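Side-chain contacts in putative ferredoxin (Rhodopseudomonas palustris, PDB 4ID8), which binds a [3Fe-4S] cluster and probably serves as an electron-transfer ferredoxin for the cytochrome P450 CYP194A4: residues I7-D12 / E26-D31; D50-A55 / I64-D69. All blocks are in the same frame, centred on the assembly; numbering follows the deposited sequence.

Contact 1 of 2, residues I7-D12 / E26-D31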
ATOM      1  N   ILE A   7      -3.854  -6.012  -1.349  1.00 25.31           N
ATOM      2  CA  ILE A   7      -3.728  -4.653  -0.821  1.00 25.13           C
ATOM      3  C   ILE A   7      -4.678  -3.728  -1.522  1.00 24.16           C
ATOM      4  O   ILE A   7      -4.857  -3.854  -2.714  1.00 24.49           O
ATOM      5  CB  ILE A   7      -2.420  -4.034  -1.217  1.00 25.83           C
ATOM      6  CG1 ILE A   7      -1.234  -4.785  -0.696  1.00 27.43           C
ATOM      7  CG2 ILE A   7      -2.341  -2.659  -0.628  1.00 27.46           C
ATOM      8  CD1 ILE A   7      -0.887  -4.345   0.728  1.00 28.54           C
ATOM      9  N   HIS A   8      -5.254  -2.782  -0.802  1.00 22.89           N
ATOM     10  CA  HIS A   8      -5.985  -1.682  -1.428  1.00 22.70           C
ATOM     11  C   HIS A   8      -5.655  -0.357  -0.768  1.00 21.74           C
ATOM     12  O   HIS A   8      -5.618  -0.259   0.443  1.00 22.66           O
ATOM     13  CB  HIS A   8      -7.487  -1.976  -1.344  1.00 22.57           C
ATOM     14  CG  HIS A   8      -8.375  -0.835  -1.734  1.00 21.34           C
ATOM     15  ND1 HIS A   8      -8.390  -0.297  -3.006  1.00 19.88           N
ATOM     16  CD2 HIS A   8      -9.317  -0.166  -1.027  1.00 20.41           C
ATOM     17  CE1 HIS A   8      -9.272   0.696  -3.042  1.00 22.12           C
ATOM     18  NE2 HIS A   8      -9.841   0.800  -1.851  1.00 21.58           N
ATOM     19  N   VAL A   9      -5.448   0.691  -1.547  1.00 21.90           N
ATOM     20  CA  VAL A   9      -5.369   2.040  -0.957  1.00 20.05           C
ATOM     21  C   VAL A   9      -6.646   2.770  -1.178  1.00 21.26           C
ATOM     22  O   VAL A   9      -7.091   2.918  -2.309  1.00 23.32           O
ATOM     23  CB  VAL A   9      -4.257   2.865  -1.622  1.00 20.07           C
ATOM     24  CG1 VAL A   9      -4.138   4.236  -0.966  1.00 16.77           C
ATOM     25  CG2 VAL A   9      -2.939   2.094  -1.611  1.00 16.22           C
ATOM     26  N   ASP A  10      -7.254   3.276  -0.132  1.00 22.34           N
ATOM     27  CA  ASP A  10      -8.476   4.071  -0.293  1.00 23.12           C
ATOM     28  C   ASP A  10      -8.095   5.476  -0.738  1.00 24.11           C
ATOM     29  O   ASP A  10      -7.411   6.197  -0.027  1.00 23.79           O
ATOM     30  CB  ASP A  10      -9.202   4.109   1.046  1.00 23.34           C
ATOM     31  CG  ASP A  10     -10.525   4.883   1.016  1.00 26.12           C
ATOM     32  OD1 ASP A  10     -11.385   4.541   1.850  1.00 29.33           O
ATOM     33  OD2 ASP A  10     -10.719   5.831   0.225  1.00 26.69           O
ATOM     34  N   GLN A  11      -8.548   5.875  -1.907  1.00 25.53           N
ATOM     35  CA  GLN A  11      -8.126   7.117  -2.472  1.00 27.42           C
ATOM     36  C   GLN A  11      -8.604   8.312  -1.678  1.00 29.23           C
ATOM     37  O   GLN A  11      -7.944   9.355  -1.645  1.00 28.50           O
ATOM     38  CB  GLN A  11      -8.602   7.203  -3.908  1.00 27.97           C
ATOM     39  CG  GLN A  11      -7.882   6.245  -4.855  1.00 30.12           C
ATOM     40  CD  GLN A  11      -6.366   6.300  -4.691  1.00 33.92           C
ATOM     41  OE1 GLN A  11      -5.722   7.294  -4.995  1.00 36.76           O
ATOM     42  NE2 GLN A  11      -5.794   5.219  -4.204  1.00 36.56           N
ATOM     43  N   ASP A  12      -9.755   8.180  -1.025  1.00 31.21           N
ATOM     44  CA  ASP A  12     -10.223   9.281  -0.213  1.00 32.79           C
ATOM     45  C   ASP A  12      -9.403   9.536   1.056  1.00 32.16           C
ATOM     46  O   ASP A  12      -9.167  10.704   1.432  1.00 31.46           O
ATOM     47  CB  ASP A  12     -11.716   9.168   0.065  1.00 35.32           C
ATOM     48  CG  ASP A  12     -12.564   9.497  -1.177  1.00 39.40           C
ATOM     49  OD1 ASP A  12     -12.250  10.480  -1.882  1.00 43.03           O
ATOM     50  OD2 ASP A  12     -13.549   8.762  -1.449  1.00 47.22           O
ATOM     51  N   GLU A  26       7.632  -2.283  -4.224  1.00 26.49           N
ATOM     52  CA  GLU A  26       7.167  -3.413  -5.012  1.00 26.53           C
ATOM     53  C   GLU A  26       5.660  -3.527  -4.992  1.00 25.47           C
ATOM     54  O   GLU A  26       5.089  -4.145  -5.861  1.00 26.71           O
ATOM     55  CB  GLU A  26       7.796  -4.732  -4.492  1.00 27.05           C
ATOM     56  CG  GLU A  26       9.335  -4.720  -4.286  1.00 30.31           C
ATOM     57  CD  GLU A  26       9.795  -4.359  -2.834  1.00 36.11           C
ATOM     58  OE1 GLU A  26       8.984  -3.883  -1.997  1.00 32.18           O
ATOM     59  OE2 GLU A  26      11.001  -4.564  -2.526  1.00 39.13           O
ATOM     60  N   LEU A  27       5.001  -2.916  -4.026  1.00 23.60           N
ATOM     61  CA  LEU A  27       3.601  -3.149  -3.845  1.00 21.41           C
ATOM     62  C   LEU A  27       2.691  -1.958  -4.176  1.00 21.40           C
ATOM     63  O   LEU A  27       1.504  -2.158  -4.415  1.00 21.72           O
ATOM     64  CB  LEU A  27       3.386  -3.615  -2.384  1.00 22.05           C
ATOM     65  CG  LEU A  27       3.834  -5.018  -1.948  1.00 21.70           C
ATOM     66  CD1 LEU A  27       3.694  -5.177  -0.475  1.00 21.01           C
ATOM     67  CD2 LEU A  27       2.993  -6.098  -2.673  1.00 21.24           C
ATOM     68  N   PHE A  28       3.230  -0.735  -4.117  1.00 20.62           N
ATOM     69  CA  PHE A  28       2.510   0.522  -4.407  1.00 20.54           C
ATOM     70  C   PHE A  28       3.163   1.293  -5.553  1.00 20.28           C
ATOM     71  O   PHE A  28       4.358   1.197  -5.749  1.00 19.47           O
ATOM     72  CB  PHE A  28       2.448   1.375  -3.156  1.00 19.25           C
ATOM     73  CG  PHE A  28       1.901   0.617  -1.950  1.00 19.53           C
ATOM     74  CD1 PHE A  28       0.548   0.651  -1.647  1.00 18.78           C
ATOM     75  CD2 PHE A  28       2.743  -0.137  -1.132  1.00 16.40           C
ATOM     76  CE1 PHE A  28       0.052  -0.067  -0.563  1.00 19.02           C
ATOM     77  CE2 PHE A  28       2.243  -0.859  -0.079  1.00 16.54           C
ATOM     78  CZ  PHE A  28       0.902  -0.817   0.219  1.00 15.84           C
ATOM     79  N   ASP A  29       2.342   1.960  -6.353  1.00 21.04           N
ATOM     80  CA  ASP A  29       2.798   3.011  -7.289  1.00 21.11           C
ATOM     81  C   ASP A  29       2.105   4.295  -6.931  1.00 20.95           C
ATOM     82  O   ASP A  29       0.992   4.314  -6.457  1.00 20.09           O
ATOM     83  CB  ASP A  29       2.457   2.686  -8.735  1.00 20.52           C
ATOM     84  CG  ASP A  29       3.395   1.661  -9.330  1.00 25.47           C
ATOM     85  OD1 ASP A  29       4.603   1.646  -8.989  1.00 29.86           O
ATOM     86  OD2 ASP A  29       2.943   0.847 -10.151  1.00 31.21           O
ATOM     87  N   LEU A  30       2.807   5.375  -7.154  1.00 21.29           N
ATOM     88  CA  LEU A  30       2.283   6.713  -6.925  1.00 21.15           C
ATOM     89  C   LEU A  30       1.887   7.371  -8.239  1.00 20.47           C
ATOM     90  O   LEU A  30       2.661   7.340  -9.207  1.00 19.92           O
ATOM     91  CB  LEU A  30       3.362   7.576  -6.277  1.00 19.43           C
ATOM     92  CG  LEU A  30       3.909   7.122  -4.965  1.00 21.08           C
ATOM     93  CD1 LEU A  30       4.838   8.195  -4.641  1.00 22.49           C
ATOM     94  CD2 LEU A  30       2.791   7.029  -3.934  1.00 19.90           C
ATOM     95  N   ASP A  31       0.730   8.029  -8.249  1.00 19.59           N
ATOM     96  CA  ASP A  31       0.358   8.829  -9.432  1.00 20.76           C
ATOM     97  C   ASP A  31       1.100  10.187  -9.477  1.00 21.41           C
ATOM     98  O   ASP A  31       1.975  10.448  -8.670  1.00 23.21           O
ATOM     99  CB  ASP A  31      -1.146   8.977  -9.585  1.00 19.40           C
ATOM    100  CG  ASP A  31      -1.758   9.834  -8.517  1.00 20.07           C
ATOM    101  OD1 ASP A  31      -1.119  10.707  -7.921  1.00 21.12           O
ATOM    102  OD2 ASP A  31      -2.909   9.641  -8.262  1.00 22.64           O
TER

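Contact 2 of 2, residues D50-A55 / I64-D69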
ATOM      1  N   ASP A  50       5.340  -9.381   5.049  1.00 26.86           N
ATOM      2  CA  ASP A  50       5.700  -8.527   6.167  1.00 28.31           C
ATOM      3  C   ASP A  50       5.775  -7.041   5.813  1.00 27.91           C
ATOM      4  O   ASP A  50       5.386  -6.204   6.629  1.00 28.60           O
ATOM      5  CB  ASP A  50       7.050  -8.959   6.771  1.00 29.67           C
ATOM      6  CG  ASP A  50       6.963 -10.267   7.579  1.00 32.39           C
ATOM      7  OD1 ASP A  50       5.828 -10.673   7.978  1.00 33.55           O
ATOM      8  OD2 ASP A  50       8.058 -10.855   7.791  1.00 36.47           O
ATOM      9  N   LYS A  51       6.285  -6.709   4.639  1.00 25.96           N
ATOM     10  CA  LYS A  51       6.319  -5.315   4.224  1.00 25.54           C
ATOM     11  C   LYS A  51       4.951  -4.742   3.960  1.00 24.50           C
ATOM     12  O   LYS A  51       4.719  -3.570   4.057  1.00 26.15           O
ATOM     13  CB  LYS A  51       7.120  -5.231   2.958  1.00 25.39           C
ATOM     14  CG  LYS A  51       8.550  -5.434   3.231  1.00 27.87           C
ATOM     15  CD  LYS A  51       9.307  -5.644   1.945  1.00 35.79           C
ATOM     16  CE  LYS A  51      10.798  -5.996   2.216  1.00 39.47           C
ATOM     17  NZ  LYS A  51      11.266  -5.349   3.502  1.00 41.81           N
ATOM     18  N   ALA A  52       4.054  -5.593   3.534  1.00 23.73           N
ATOM     19  CA  ALA A  52       2.677  -5.288   3.430  1.00 22.87           C
ATOM     20  C   ALA A  52       2.066  -4.804   4.753  1.00 22.87           C
ATOM     21  O   ALA A  52       1.607  -3.678   4.842  1.00 22.57           O
ATOM     22  CB  ALA A  52       1.946  -6.521   2.892  1.00 23.52           C
ATOM     23  N   TRP A  53       2.061  -5.656   5.763  1.00 22.42           N
ATOM     24  CA  TRP A  53       1.548  -5.288   7.083  1.00 23.97           C
ATOM     25  C   TRP A  53       2.224  -4.051   7.679  1.00 24.75           C
ATOM     26  O   TRP A  53       1.602  -3.308   8.427  1.00 25.83           O
ATOM     27  CB  TRP A  53       1.656  -6.451   8.066  1.00 22.95           C
ATOM     28  CG  TRP A  53       0.734  -7.582   7.765  1.00 23.32           C
ATOM     29  CD1 TRP A  53       1.100  -8.815   7.373  1.00 20.89           C
ATOM     30  CD2 TRP A  53      -0.705  -7.581   7.829  1.00 23.90           C
ATOM     31  NE1 TRP A  53      -0.002  -9.600   7.184  1.00 23.17           N
ATOM     32  CE2 TRP A  53      -1.132  -8.871   7.444  1.00 25.88           C
ATOM     33  CE3 TRP A  53      -1.668  -6.617   8.159  1.00 26.12           C
ATOM     34  CZ2 TRP A  53      -2.498  -9.247   7.383  1.00 23.92           C
ATOM     35  CZ3 TRP A  53      -3.049  -6.989   8.104  1.00 27.70           C
ATOM     36  CH2 TRP A  53      -3.430  -8.293   7.702  1.00 27.47           C
ATOM     37  N   LEU A  54       3.489  -3.838   7.351  1.00 26.19           N
ATOM     38  CA  LEU A  54       4.213  -2.629   7.779  1.00 27.81           C
ATOM     39  C   LEU A  54       3.730  -1.372   7.102  1.00 27.14           C
ATOM     40  O   LEU A  54       3.515  -0.386   7.786  1.00 27.39           O
ATOM     41  CB  LEU A  54       5.718  -2.749   7.567  1.00 27.79           C
ATOM     42  CG  LEU A  54       6.146  -3.935   8.380  1.00 32.74           C
ATOM     43  CD1 LEU A  54       7.604  -4.360   8.020  1.00 39.94           C
ATOM     44  CD2 LEU A  54       5.915  -3.720   9.911  1.00 34.59           C
ATOM     45  N   ALA A  55       3.599  -1.422   5.771  1.00 25.94           N
ATOM     46  CA  ALA A  55       3.070  -0.307   5.022  1.00 24.88           C
ATOM     47  C   ALA A  55       1.712   0.071   5.609  1.00 25.04           C
ATOM     48  O   ALA A  55       1.448   1.245   5.943  1.00 24.30           O
ATOM     49  CB  ALA A  55       3.000  -0.628   3.532  1.00 23.84           C
ATOM     50  N   ILE A  64      -4.717   2.182   3.981  1.00 26.35           N
ATOM     51  CA  ILE A  64      -4.453   0.873   3.384  1.00 26.63           C
ATOM     52  C   ILE A  64      -5.281  -0.282   4.026  1.00 27.57           C
ATOM     53  O   ILE A  64      -5.237  -0.490   5.227  1.00 27.77           O
ATOM     54  CB  ILE A  64      -2.914   0.528   3.387  1.00 25.60           C
ATOM     55  CG1 ILE A  64      -2.112   1.619   2.642  1.00 26.20           C
ATOM     56  CG2 ILE A  64      -2.643  -0.908   2.812  1.00 23.94           C
ATOM     57  CD1 ILE A  64      -0.587   1.643   2.897  1.00 21.07           C
ATOM     58  N   ASP A  65      -5.993  -1.052   3.203  1.00 29.16           N
ATOM     59  CA  ASP A  65      -6.658  -2.274   3.642  1.00 30.53           C
ATOM     60  C   ASP A  65      -5.931  -3.482   3.154  1.00 30.41           C
ATOM     61  O   ASP A  65      -5.549  -3.533   2.003  1.00 30.68           O
ATOM     62  CB  ASP A  65      -7.994  -2.423   2.968  1.00 31.72           C
ATOM     63  CG  ASP A  65      -8.881  -1.272   3.181  1.00 34.00           C
ATOM     64  OD1 ASP A  65      -8.945  -0.869   4.361  1.00 34.15           O
ATOM     65  OD2 ASP A  65      -9.516  -0.816   2.161  1.00 38.34           O
ATOM     66  N   ILE A  66      -5.777  -4.484   3.997  1.00 30.11           N
ATOM     67  CA  ILE A  66      -5.263  -5.734   3.515  1.00 31.09           C
ATOM     68  C   ILE A  66      -6.396  -6.738   3.655  1.00 32.27           C
ATOM     69  O   ILE A  66      -6.965  -6.855   4.733  1.00 32.41           O
ATOM     70  CB  ILE A  66      -3.992  -6.125   4.279  1.00 30.77           C
ATOM     71  CG1 ILE A  66      -2.837  -5.300   3.782  1.00 30.28           C
ATOM     72  CG2 ILE A  66      -3.617  -7.577   4.071  1.00 29.61           C
ATOM     73  CD1 ILE A  66      -1.749  -5.293   4.723  1.00 33.86           C
ATOM     74  N   THR A  67      -6.769  -7.402   2.565  1.00 32.88           N
ATOM     75  CA  THR A  67      -7.727  -8.508   2.653  1.00 34.45           C
ATOM     76  C   THR A  67      -7.005  -9.846   2.872  1.00 35.40           C
ATOM     77  O   THR A  67      -5.923 -10.074   2.347  1.00 34.42           O
ATOM     78  CB  THR A  67      -8.614  -8.669   1.401  1.00 34.27           C
ATOM     79  OG1 THR A  67      -7.828  -9.261   0.353  1.00 36.60           O
ATOM     80  CG2 THR A  67      -9.237  -7.356   0.951  1.00 32.68           C
ATOM     81  N   GLU A  68      -7.624 -10.723   3.657  1.00 37.92           N
ATOM     82  CA  GLU A  68      -7.063 -12.034   3.923  1.00 40.58           C
ATOM     83  C   GLU A  68      -8.058 -13.071   3.459  1.00 42.20           C
ATOM     84  O   GLU A  68      -9.251 -12.986   3.812  1.00 42.41           O
ATOM     85  CB  GLU A  68      -6.821 -12.189   5.413  1.00 41.33           C
ATOM     86  CG  GLU A  68      -5.373 -12.568   5.790  1.00 44.42           C
ATOM     87  CD  GLU A  68      -5.172 -12.846   7.284  1.00 47.95           C
ATOM     88  OE1 GLU A  68      -4.367 -12.142   7.959  1.00 46.31           O
ATOM     89  OE2 GLU A  68      -5.830 -13.799   7.768  1.00 51.32           O
ATOM     90  N   ASP A  69      -7.585 -14.026   2.637  1.00 44.01           N
ATOM     91  CA  ASP A  69      -8.412 -15.195   2.218  1.00 44.86           C
ATOM     92  C   ASP A  69      -7.817 -16.612   2.392  1.00 46.08           C
ATOM     93  O   ASP A  69      -6.983 -17.067   1.591  1.00 47.49           O
ATOM     94  CB  ASP A  69      -8.967 -14.978   0.820  1.00 44.68           C
ATOM     95  CG  ASP A  69     -10.028 -13.929   0.811  1.00 43.66           C
ATOM     96  OD1 ASP A  69     -11.096 -14.209   1.371  1.00 47.96           O
ATOM     97  OD2 ASP A  69      -9.799 -12.821   0.301  1.00 42.96           O
TER

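Contact 1 of 2, residues I7-D12 / E26-D31
Ile7 and Val9 meet the ring of Phe28, two branched aliphatic residues coming to the far end and the edge of one aromatic ring. Leu27, at the entry to strand 28-30, brings the two backbones to their closest, with its CA 8.1 Å from the CA of Ile7, while its side chain packs on Ala52 of helix 49-58. At Phe28, CG is anti to the carbonyl carbon (chi1 -52°), and this turns a ring whose CB does not point straight at strand 6-9 until its far end reaches it. Ile7 CG2 comes obliquely to that end, 3.5 Å from Phe28 CE1. Ile7 CD1, bent round by a chi2 of -85° instead of running extended, lies 4.0 Å from Phe28 CZ, and the two side chains cross at nearly a right angle. Val9 arrives at the rim: its CG2 sits close to the ring plane, 3.8 Å from Phe28 CD1. The two strands are not partners in one sheet. Each belongs to a separate antiparallel pair, 6-9 with 64-67 and 28-30 with 36-38, so the ring fills the space between the two small sheets of a single-cluster ferredoxin. The carboxylate of Glu38 in strand 36-38 also bridges them, accepting from Val9 N and His8 ND1. The side chain of Val9 comes within about 4 Å of the bound cluster, and the Phe28 side chain within about 4 Å of that of Cys20, a cluster-binding residue. On the first segment the chain leaves its strand through an Asx turn, Asp12 N giving to Asp10 OD2 at 2.8 Å.

Contact 2 of 2, residues D50-A55 / I64-D69
Helix 50-55 runs roughly antiparallel, though well tilted, to strand 64-67, at 142° between the N-to-C directions of the short segments, the axes approaching to 9.1 Å; the CA atoms of Trp53 and Ala55 lie nearest those of Ile66 and Ile64. The CB of Trp53 points away from the strand, but CG, anti to the carbonyl carbon, swings the indole back so that one face lies over Ile66. There Ile66 CG2 stands 4.0 Å from the centroid of the Trp53 six-membered ring and 23° off its normal, a CH-pi contact. Ile66 CD1 lies over the same face but toward its rim, 3.7 Å from Trp53 CE3, and also touches Ala52 O. Glu68 meets the indole differently: its OE1 lies at the ring edge, 3.5 Å from Trp53 CZ2, with carboxylate and ring planes perpendicular. Deeper in, Ile64 CD1 rests 3.7 Å from Ala55 O, and the Ile64 side chain is about 4 Å from the bound cluster and from the side chain of Cys59, a cluster-binding residue. Leu5 touches Trp53, Ile66 and Glu68 alike. Replacing Trp53 by an alanine would probably leave Ile66 without its aromatic cover and Glu68 without the ring edge it borders. With no hydrogen bond between the segments, helix and strand are joined by dispersion and CH-pi contact, to which the carboxylate at the slightly positive ring edge may add a weak electrostatic pull.

The two contacts come in series along the chain, contact 1 closing before contact 2 opens, and their centres are 12 Å apart. What joins them is the sheet of strands 6-9 and 64-67: the first strand serves contact 1, the second contact 2, and a probable backbone hydrogen bond from Asp65 N to His8 O ties the pair together. Side chains make the junction continuous, since Ile7 packs on Ile66, and Phe28 reaches Ala55 of helix 49-58. Hairpin, terminal sheet and helix thus share one apolar interior, within the 4Fe-4S single cluster domain, and both contacts reach the [3Fe-4S] site, through Val9 and Ile64, so this interior probably helps to form one wall of the cluster pocket.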